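Local coordinates for protein DR2417 (Deinococcus radiodurans, PDB 4XWW) that degrades RNA as a dimeric, metal-dependent ribonuclease of the metallo-beta-lactamase superfamily, with 5'-3' exonuclease and possibly endonuclease activity, and probably takes part in RNA maturation, at residues F148-H153 against A186-D191; G107-L112 against I155-G160; F176-D181 against L387-N392. All blocks are in the same frame, centred on the assembly; numbering follows the deposited sequence.

Contact 1: F148-H153 against A186-D191; sequences FFCMTH and AGIVSD. With ZN (zinc ion), chain E.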
loop_
_atom_site.group_PDB
_atom_site.type_symbol
_atom_site.label_atom_id
_atom_site.label_comp_id
_atom_site.label_asym_id
_atom_site.label_seq_id
_atom_site.Cartn_x
_atom_site.Cartn_y
_atom_site.Cartn_z
ATOM N N PHE A 148 -34.661 6.726 -15.491
ATOM C CA PHE A 148 -33.874 5.821 -14.665
ATOM C C PHE A 148 -34.016 4.389 -15.155
ATOM O O PHE A 148 -35.097 3.990 -15.571
ATOM C CB PHE A 148 -34.317 5.928 -13.199
ATOM C CG PHE A 148 -33.980 7.246 -12.553
ATOM C CD1 PHE A 148 -34.748 8.371 -12.795
ATOM C CD2 PHE A 148 -32.906 7.352 -11.683
ATOM C CE1 PHE A 148 -34.436 9.586 -12.206
ATOM C CE2 PHE A 148 -32.596 8.565 -11.086
ATOM C CZ PHE A 148 -33.367 9.681 -11.348
ATOM N N PHE A 149 -32.940 3.606 -15.102
ATOM C CA PHE A 149 -33.085 2.173 -15.343
ATOM C C PHE A 149 -32.141 1.378 -14.426
ATOM O O PHE A 149 -31.136 1.892 -13.928
ATOM C CB PHE A 149 -32.847 1.829 -16.818
ATOM C CG PHE A 149 -31.489 2.213 -17.316
ATOM C CD1 PHE A 149 -31.262 3.474 -17.849
ATOM C CD2 PHE A 149 -30.429 1.312 -17.254
ATOM C CE1 PHE A 149 -30.011 3.837 -18.312
ATOM C CE2 PHE A 149 -29.152 1.668 -17.709
ATOM C CZ PHE A 149 -28.939 2.938 -18.234
ATOM N N CYS A 150 -32.483 0.116 -14.205
ATOM C CA CYS A 150 -31.756 -0.708 -13.250
ATOM C C CYS A 150 -30.429 -1.205 -13.798
ATOM O O CYS A 150 -30.363 -1.721 -14.901
ATOM C CB CYS A 150 -32.625 -1.897 -12.842
ATOM S SG CYS A 150 -31.826 -2.967 -11.631
ATOM N N MET A 151 -29.366 -1.057 -13.008
ATOM C CA MET A 151 -28.120 -1.777 -13.285
ATOM C C MET A 151 -27.647 -2.460 -12.006
ATOM O O MET A 151 -27.572 -1.835 -10.958
ATOM C CB MET A 151 -27.029 -0.841 -13.823
ATOM C CG MET A 151 -27.439 -0.129 -15.140
ATOM S SD MET A 151 -27.465 -1.308 -16.507
ATOM C CE MET A 151 -25.724 -1.498 -16.766
ATOM N N THR A 152 -27.336 -3.749 -12.093
ATOM C CA THR A 152 -26.793 -4.432 -10.925
ATOM C C THR A 152 -25.454 -3.829 -10.497
ATOM O O THR A 152 -24.672 -3.344 -11.316
ATOM C CB THR A 152 -26.600 -5.943 -11.170
ATOM O OG1 THR A 152 -25.985 -6.153 -12.449
ATOM C CG2 THR A 152 -27.921 -6.668 -11.138
ATOM N N HIS A 153 -25.225 -3.866 -9.192
ATOM C CA HIS A 153 -24.042 -3.285 -8.556
ATOM C C HIS A 153 -23.942 -3.949 -7.183
ATOM O O HIS A 153 -24.692 -4.879 -6.886
ATOM C CB HIS A 153 -24.199 -1.749 -8.482
ATOM C CG HIS A 153 -22.953 -1.003 -8.101
ATOM N ND1 HIS A 153 -21.675 -1.466 -8.371
ATOM C CD2 HIS A 153 -22.797 0.184 -7.462
ATOM C CE1 HIS A 153 -20.793 -0.594 -7.914
ATOM N NE2 HIS A 153 -21.442 0.399 -7.339
ATOM N N ALA A 186 -35.123 -12.032 -5.667
ATOM C CA ALA A 186 -36.007 -10.878 -5.848
ATOM C C ALA A 186 -36.153 -10.462 -7.311
ATOM O O ALA A 186 -36.764 -9.437 -7.608
ATOM C CB ALA A 186 -35.515 -9.711 -5.017
ATOM N N GLY A 187 -35.602 -11.265 -8.216
ATOM C CA GLY A 187 -35.709 -11.005 -9.638
ATOM C C GLY A 187 -34.873 -9.833 -10.139
ATOM O O GLY A 187 -35.050 -9.387 -11.260
ATOM N N ILE A 188 -33.950 -9.340 -9.324
ATOM C CA ILE A 188 -33.166 -8.179 -9.723
ATOM C C ILE A 188 -32.226 -8.500 -10.874
ATOM O O ILE A 188 -31.418 -9.426 -10.782
ATOM C CB ILE A 188 -32.344 -7.629 -8.555
ATOM C CG1 ILE A 188 -33.287 -7.217 -7.428
ATOM C CG2 ILE A 188 -31.528 -6.425 -9.026
ATOM C CD1 ILE A 188 -32.604 -7.048 -6.100
ATOM N N VAL A 189 -32.332 -7.732 -11.958
ATOM C CA VAL A 189 -31.417 -7.870 -13.099
ATOM C C VAL A 189 -31.198 -6.528 -13.790
ATOM O O VAL A 189 -32.061 -5.637 -13.731
ATOM C CB VAL A 189 -31.917 -8.886 -14.188
ATOM C CG1 VAL A 189 -31.981 -10.296 -13.650
ATOM C CG2 VAL A 189 -33.277 -8.439 -14.836
ATOM N N SER A 190 -30.048 -6.381 -14.443
ATOM C CA SER A 190 -29.789 -5.164 -15.209
ATOM C C SER A 190 -30.786 -5.033 -16.365
ATOM O O SER A 190 -31.139 -6.009 -17.007
ATOM C CB SER A 190 -28.356 -5.130 -15.750
ATOM O OG SER A 190 -27.416 -5.153 -14.690
ATOM N N ASP A 191 -31.221 -3.814 -16.623
ATOM C CA ASP A 191 -32.181 -3.578 -17.699
ATOM C C ASP A 191 -31.503 -3.507 -19.075
ATOM O O ASP A 191 -31.455 -2.449 -19.706
ATOM C CB ASP A 191 -32.974 -2.298 -17.421
ATOM C CG ASP A 191 -34.283 -2.253 -18.189
ATOM O OD1 ASP A 191 -34.419 -3.021 -19.170
ATOM O OD2 ASP A 191 -35.171 -1.453 -17.810
HETATM ZN ZN ZN E . -20.915 2.232 -6.333
HETATM O O HOH W 1 -34.978 -0.653 -15.280
HETATM O O HOH W 2 -19.278 2.754 -7.060
#
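Ser190 and Thr152 meet hydroxyl to hydroxyl, their OG and OG1 atoms 2.8 Å apart, and round this pair a connecting loop is fitted to the chain that leaves strand 144-150 for the zinc site. Ser190 OG takes the backbone N-H of Thr152, N to OG 3.0 Å, in a nearly straight bond. The serine oxygen reaches that N-H because it stands anti to its own carbonyl carbon (chi1 -61°). Thr152 OG1 is hydrogen-bonded to Lys177 O and Asp179 N, which ties a third piece of chain to the pair. One residue on, the backbone N of Asp191 gives a 2.8 Å bond to Cys150 O, tilted 28° from the carbonyl plane, and Ser190 CA lies close to the same oxygen in a C-H...O contact.

The apolar atoms sit alongside. Cys150 turns SG away from its backbone N (chi1 -179°), which brings the sulfur to 4.3 Å from Ile188 CG2, while Thr152 CG2 touches that same methyl branch. Met151, bent at chi2 and chi3, comes back to lay SD 4.0 Å from Ser190 CB and in the plane of the Phe149 ring, at its edge. Asp191 divides its carboxylate: OD2 accepts a hydrogen bond from a water that in turn accepts from Cys150 N, and OD1 takes the N-H of Arg194 as the N-cap of helix 192-201.

His153 continues toward the metal, its NE2 2.2 Å from the zinc ion that His84, His86 and a water also bind. The contact thus lies where strand 144-150, paired with strand 159-165, runs out into a metal-binding loop, beside the start of helix 192-201.

Contact 2: G107-L112 against I155-G160; sequences GLPLTL and IPDNAG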
loop_
_atom_site.group_PDB
_atom_site.type_symbol
_atom_site.label_atom_id
_atom_site.label_comp_id
_atom_site.label_asym_id
_atom_site.label_seq_id
_atom_site.Cartn_x
_atom_site.Cartn_y
_atom_site.Cartn_z
ATOM N N GLY A 107 -33.861 10.151 -6.333
ATOM C CA GLY A 107 -33.129 8.902 -6.194
ATOM C C GLY A 107 -34.008 7.740 -5.778
ATOM O O GLY A 107 -35.154 7.938 -5.400
ATOM N N LEU A 108 -33.461 6.525 -5.814
ATOM C CA LEU A 108 -34.245 5.346 -5.416
ATOM C C LEU A 108 -34.305 5.195 -3.881
ATOM O O LEU A 108 -33.551 5.858 -3.171
ATOM C CB LEU A 108 -33.676 4.101 -6.100
ATOM C CG LEU A 108 -34.220 4.004 -7.528
ATOM C CD1 LEU A 108 -33.243 4.583 -8.524
ATOM C CD2 LEU A 108 -34.613 2.574 -7.897
ATOM N N PRO A 109 -35.227 4.361 -3.359
ATOM C CA PRO A 109 -35.492 4.416 -1.912
ATOM C C PRO A 109 -34.289 4.170 -0.979
ATOM O O PRO A 109 -34.178 4.906 0.001
ATOM C CB PRO A 109 -36.541 3.318 -1.716
ATOM C CG PRO A 109 -37.224 3.228 -3.011
ATOM C CD PRO A 109 -36.170 3.456 -4.042
ATOM N N LEU A 110 -33.437 3.179 -1.230
ATOM C CA LEU A 110 -32.308 2.963 -0.318
ATOM C C LEU A 110 -31.360 4.158 -0.389
ATOM O O LEU A 110 -30.842 4.618 0.628
ATOM C CB LEU A 110 -31.551 1.663 -0.645
ATOM C CG LEU A 110 -30.314 1.385 0.219
ATOM C CD1 LEU A 110 -30.697 1.294 1.718
ATOM C CD2 LEU A 110 -29.635 0.110 -0.265
ATOM N N THR A 111 -31.166 4.678 -1.598
ATOM C CA THR A 111 -30.319 5.854 -1.791
ATOM C C THR A 111 -30.820 7.011 -0.933
ATOM O O THR A 111 -30.067 7.594 -0.151
ATOM C CB THR A 111 -30.284 6.280 -3.269
ATOM O OG1 THR A 111 -29.877 5.161 -4.067
ATOM C CG2 THR A 111 -29.300 7.422 -3.473
ATOM N N LEU A 112 -32.113 7.304 -1.005
ATOM C CA LEU A 112 -32.644 8.407 -0.222
ATOM C C LEU A 112 -32.624 8.126 1.279
ATOM O O LEU A 112 -32.443 9.047 2.082
ATOM C CB LEU A 112 -34.083 8.750 -0.679
ATOM C CG LEU A 112 -34.204 9.183 -2.146
ATOM C CD1 LEU A 112 -35.635 9.698 -2.439
ATOM C CD2 LEU A 112 -33.228 10.285 -2.472
ATOM N N ILE A 155 -24.554 -2.608 -4.313
ATOM C CA ILE A 155 -25.553 -2.059 -3.384
ATOM C C ILE A 155 -26.899 -2.046 -4.135
ATOM O O ILE A 155 -26.916 -1.875 -5.350
ATOM C CB ILE A 155 -25.159 -0.630 -2.886
ATOM C CG1 ILE A 155 -26.014 -0.194 -1.685
ATOM C CG2 ILE A 155 -25.279 0.407 -4.019
ATOM C CD1 ILE A 155 -25.619 1.168 -1.100
ATOM N N PRO A 156 -28.022 -2.286 -3.434
ATOM C CA PRO A 156 -29.337 -2.222 -4.092
ATOM C C PRO A 156 -29.725 -0.806 -4.542
ATOM O O PRO A 156 -29.081 0.174 -4.127
ATOM C CB PRO A 156 -30.306 -2.715 -3.000
ATOM C CG PRO A 156 -29.468 -3.510 -2.068
ATOM C CD PRO A 156 -28.108 -2.858 -2.075
ATOM N N ASP A 157 -30.764 -0.715 -5.368
ATOM C CA ASP A 157 -31.343 0.562 -5.776
ATOM C C ASP A 157 -30.292 1.402 -6.487
ATOM O O ASP A 157 -30.155 2.599 -6.242
ATOM C CB ASP A 157 -31.924 1.304 -4.575
ATOM C CG ASP A 157 -33.330 0.828 -4.206
ATOM O OD1 ASP A 157 -33.962 0.100 -5.011
ATOM O OD2 ASP A 157 -33.800 1.193 -3.105
ATOM N N ASN A 158 -29.555 0.726 -7.363
ATOM C CA ASN A 158 -28.528 1.331 -8.197
ATOM C C ASN A 158 -29.055 1.580 -9.596
ATOM O O ASN A 158 -29.603 0.677 -10.228
ATOM C CB ASN A 158 -27.312 0.416 -8.265
ATOM C CG ASN A 158 -26.202 1.008 -9.076
ATOM O OD1 ASN A 158 -25.495 1.890 -8.606
ATOM N ND2 ASN A 158 -26.028 0.521 -10.302
ATOM N N ALA A 159 -28.908 2.805 -10.085
ATOM C CA ALA A 159 -29.461 3.134 -11.389
ATOM C C ALA A 159 -28.420 3.644 -12.344
ATOM O O ALA A 159 -27.446 4.285 -11.947
ATOM C CB ALA A 159 -30.582 4.189 -11.263
ATOM N N GLY A 160 -28.658 3.362 -13.617
ATOM C CA GLY A 160 -28.138 4.181 -14.689
ATOM C C GLY A 160 -29.260 5.119 -15.120
ATOM O O GLY A 160 -30.410 5.041 -14.619
HETATM O O HOH W 3 -30.684 5.943 -6.539
HETATM O O HOH W 4 -28.494 2.795 -3.336
#
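Asp157 is the bump of this contact: its side chain pushes into the hollow formed by Leu108, Pro109 and Leu110 where helix 109-122 begins. With CG anti to the carbonyl carbon (chi1 -82°), the carboxylate is carried to the start of the helix. There OD2 accepts the backbone N-H of Leu110 at 2.8 Å, through the anti lone pair and along a fairly straight path (164°). Pro109 crosses the acid at about a right angle and rests its CD 3.4 Å from the same OD2; having no N-H to offer, the proline leaves Leu110 to make the bond. Leu108 CB closes the hollow against Asp157 CB at 3.6 Å.

Helix starts commonly expose N-H groups, and an acid set against them is the familiar electrostatic answer; here it comes from a distant piece of chain, and the helix dipole would probably favour its negative form. In the metallo-beta-lactamase fold this joins the helix after strand 104-107 to the loop that leads from a zinc ligand, His153, into strand 159-165. His285 adds a weak hydrogen bond to OD2.

Two smaller fits flank the acid. Beyond it, Leu108 CD1 meets the methyl of Ala159 at 3.8 Å. Leu110, whose CG is turned away from its backbone N (chi1 177°), rests CD2 across Pro156 CD and Ile155 CG1, 3.8 and 3.9 Å away; Ile155 in turn packs near His84 and His86. Two waters link the segments at Thr111 OG1: one also accepts from Leu108 N, with a weak bond to Asp157 O, and the other gives a 2.8 Å hydrogen bond to Pro156 O.

Contact 3: F176-D181 against L387-N392; sequences FKIDPD and LATILN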
loop_
_atom_site.group_PDB
_atom_site.type_symbol
_atom_site.label_atom_id
_atom_site.label_comp_id
_atom_site.label_asym_id
_atom_site.label_seq_id
_atom_site.Cartn_x
_atom_site.Cartn_y
_atom_site.Cartn_z
ATOM N N PHE A 176 -21.631 -0.093 -12.284
ATOM C CA PHE A 176 -22.359 -1.322 -12.591
ATOM C C PHE A 176 -21.500 -2.543 -12.838
ATOM O O PHE A 176 -20.326 -2.435 -13.193
ATOM C CB PHE A 176 -23.241 -1.134 -13.836
ATOM C CG PHE A 176 -22.483 -1.251 -15.143
ATOM C CD1 PHE A 176 -21.709 -0.197 -15.601
ATOM C CD2 PHE A 176 -22.547 -2.409 -15.909
ATOM C CE1 PHE A 176 -21.016 -0.284 -16.817
ATOM C CE2 PHE A 176 -21.872 -2.509 -17.135
ATOM C CZ PHE A 176 -21.086 -1.449 -17.582
ATOM N N LYS A 177 -22.129 -3.704 -12.678
ATOM C CA LYS A 177 -21.673 -4.962 -13.259
ATOM C C LYS A 177 -22.879 -5.550 -13.976
ATOM O O LYS A 177 -23.991 -5.013 -13.850
ATOM C CB LYS A 177 -21.173 -5.927 -12.177
ATOM C CG LYS A 177 -22.326 -6.327 -11.235
ATOM C CD LYS A 177 -21.891 -7.216 -10.055
ATOM C CE LYS A 177 -21.323 -8.526 -10.520
ATOM N NZ LYS A 177 -21.369 -9.525 -9.368
ATOM N N ILE A 178 -22.705 -6.630 -14.731
ATOM C CA ILE A 178 -23.880 -7.294 -15.286
ATOM C C ILE A 178 -24.000 -8.645 -14.615
ATOM O O ILE A 178 -23.498 -9.653 -15.111
ATOM C CB ILE A 178 -23.820 -7.453 -16.825
ATOM C CG1 ILE A 178 -23.510 -6.099 -17.466
ATOM C CG2 ILE A 178 -25.199 -7.966 -17.360
ATOM C CD1 ILE A 178 -23.320 -6.133 -18.981
ATOM N N ASP A 179 -24.691 -8.653 -13.481
ATOM C CA ASP A 179 -24.881 -9.888 -12.728
ATOM C C ASP A 179 -26.184 -10.560 -13.120
ATOM O O ASP A 179 -27.267 -9.987 -12.941
ATOM C CB ASP A 179 -24.863 -9.598 -11.228
ATOM C CG ASP A 179 -24.605 -10.851 -10.394
ATOM O OD1 ASP A 179 -25.021 -11.951 -10.804
ATOM O OD2 ASP A 179 -23.990 -10.722 -9.321
ATOM N N PRO A 180 -26.094 -11.778 -13.659
ATOM C CA PRO A 180 -27.334 -12.441 -14.093
ATOM C C PRO A 180 -28.231 -12.893 -12.932
ATOM O O PRO A 180 -29.410 -13.171 -13.157
ATOM C CB PRO A 180 -26.830 -13.651 -14.900
ATOM C CG PRO A 180 -25.418 -13.828 -14.529
ATOM C CD PRO A 180 -24.882 -12.495 -14.094
ATOM N N ASP A 181 -27.687 -12.950 -11.719
ATOM C CA ASP A 181 -28.465 -13.384 -10.561
ATOM C C ASP A 181 -27.748 -13.003 -9.269
ATOM O O ASP A 181 -26.786 -13.657 -8.883
ATOM C CB ASP A 181 -28.705 -14.898 -10.615
ATOM C CG ASP A 181 -29.495 -15.411 -9.416
ATOM O OD1 ASP A 181 -30.072 -14.588 -8.664
ATOM O OD2 ASP A 181 -29.547 -16.650 -9.247
ATOM N N LEU A 387 -18.257 -4.536 -19.998
ATOM C CA LEU A 387 -18.089 -3.208 -20.596
ATOM C C LEU A 387 -18.320 -3.260 -22.111
ATOM O O LEU A 387 -18.951 -2.362 -22.684
ATOM C CB LEU A 387 -16.684 -2.646 -20.278
ATOM C CG LEU A 387 -16.372 -2.491 -18.785
ATOM C CD1 LEU A 387 -14.928 -1.993 -18.575
ATOM C CD2 LEU A 387 -17.413 -1.545 -18.162
ATOM N N ALA A 388 -17.802 -4.302 -22.763
ATOM C CA ALA A 388 -18.017 -4.481 -24.206
ATOM C C ALA A 388 -19.499 -4.658 -24.551
ATOM O O ALA A 388 -19.994 -4.143 -25.561
ATOM C CB ALA A 388 -17.225 -5.665 -24.708
ATOM N N THR A 389 -20.213 -5.385 -23.705
ATOM C CA THR A 389 -21.628 -5.607 -23.924
ATOM C C THR A 389 -22.372 -4.267 -23.981
ATOM O O THR A 389 -23.176 -4.017 -24.888
ATOM C CB THR A 389 -22.227 -6.498 -22.826
ATOM O OG1 THR A 389 -21.810 -7.850 -23.044
ATOM C CG2 THR A 389 -23.761 -6.449 -22.858
ATOM N N ILE A 390 -22.062 -3.382 -23.040
ATOM C CA ILE A 390 -22.687 -2.066 -23.029
ATOM C C ILE A 390 -22.315 -1.230 -24.259
ATOM O O ILE A 390 -23.186 -0.610 -24.897
ATOM C CB ILE A 390 -22.323 -1.299 -21.760
ATOM C CG1 ILE A 390 -22.785 -2.096 -20.524
ATOM C CG2 ILE A 390 -22.925 0.141 -21.823
ATOM C CD1 ILE A 390 -24.272 -2.467 -20.557
ATOM N N LEU A 391 -21.028 -1.205 -24.594
ATOM C CA LEU A 391 -20.573 -0.503 -25.794
ATOM C C LEU A 391 -21.228 -1.068 -27.054
ATOM O O LEU A 391 -21.606 -0.306 -27.936
ATOM C CB LEU A 391 -19.034 -0.571 -25.903
ATOM C CG LEU A 391 -18.279 0.424 -25.009
ATOM C CD1 LEU A 391 -16.931 -0.113 -24.579
ATOM C CD2 LEU A 391 -18.102 1.754 -25.740
ATOM N N ASN A 392 -21.402 -2.384 -27.133
ATOM C CA ASN A 392 -22.016 -2.994 -28.317
ATOM C C ASN A 392 -23.520 -2.740 -28.401
ATOM O O ASN A 392 -24.070 -2.590 -29.490
ATOM C CB ASN A 392 -21.759 -4.512 -28.350
ATOM C CG ASN A 392 -20.321 -4.873 -28.737
ATOM O OD1 ASN A 392 -19.646 -4.136 -29.460
ATOM N ND2 ASN A 392 -19.855 -6.018 -28.252
#
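A helix of the RNA specificity region, 384-394, packs here on a loop of the metallo-beta-lactamase domain, the one that follows strand 168-172 and carries, just ahead of Phe176, Asp175, a zinc ligand in another structure of this protein. Parts of the chain some two hundred residues apart are thereby brought together close to the active site, and they meet through side chains that are wholly apolar at the points of touch.

The phenyl ring of Phe176 leads. Its chi1 of 80° sets CG between the backbone N and the carbonyl carbon, and the far end of the ring is thrust at the helix. CZ lies 3.5 Å from Ile390 CG1, and CE2 is equally near that carbon; the two side chains come from opposite directions. Leu387 starts out away from the loop, yet its CD2 swings back to within 3.7 Å of Phe176 CZ, so that residues three apart on the helix clasp the ring's end obliquely. Ile178 CG1 lies in the ring plane at its edge, and beyond it CD1 meets the helix at Thr389 CG2 (3.9 Å) and Ile390 CD1 (4.1 Å).

Ser208 also touches the Phe176 ring, and Leu192 of helix 192-201 packs on Ile178 and Ile390. The backbone N of Phe176 is hydrogen-bonded to Asp209, predicted to be the proton donor, and Ile178 N to Glu386 of the same helix, a polar tie beside the apolar contact.

The flanking residues turn from the helix. Lys177 NZ, bonded also to Pro220 O, makes a 2.9 Å salt bridge to Asp179 OD2, met from above the carboxylate plane. Ser221 OG and Glu222 N bond to the same carboxylate, and Asp179 OD1 closes an Asx turn, accepting the backbone N-H of Asp181 at 3.0 Å.

Contacts 1 and 2, and contacts 1 and 3, lie on the same side of the chain's centre, near the zinc site. Contacts 1 and 2 have centres 10 Å apart and share the sheet in which strands 144-150 and 159-165 are neighbours; their segments alternate along the chain, and Asn158 ND2 bonds to Met151 O between them. Contact 3, 11 Å from contact 1, touches it through the Thr152 hydroxyl and through Met151 against Phe176. Contacts 2 and 3 do not touch, with centres 18 Å apart, and come in series. Contact 1 therefore bridges the other two, and contact 3 brings in the RNA specificity region, so that segments distant in sequence meet next to the loop bearing His153.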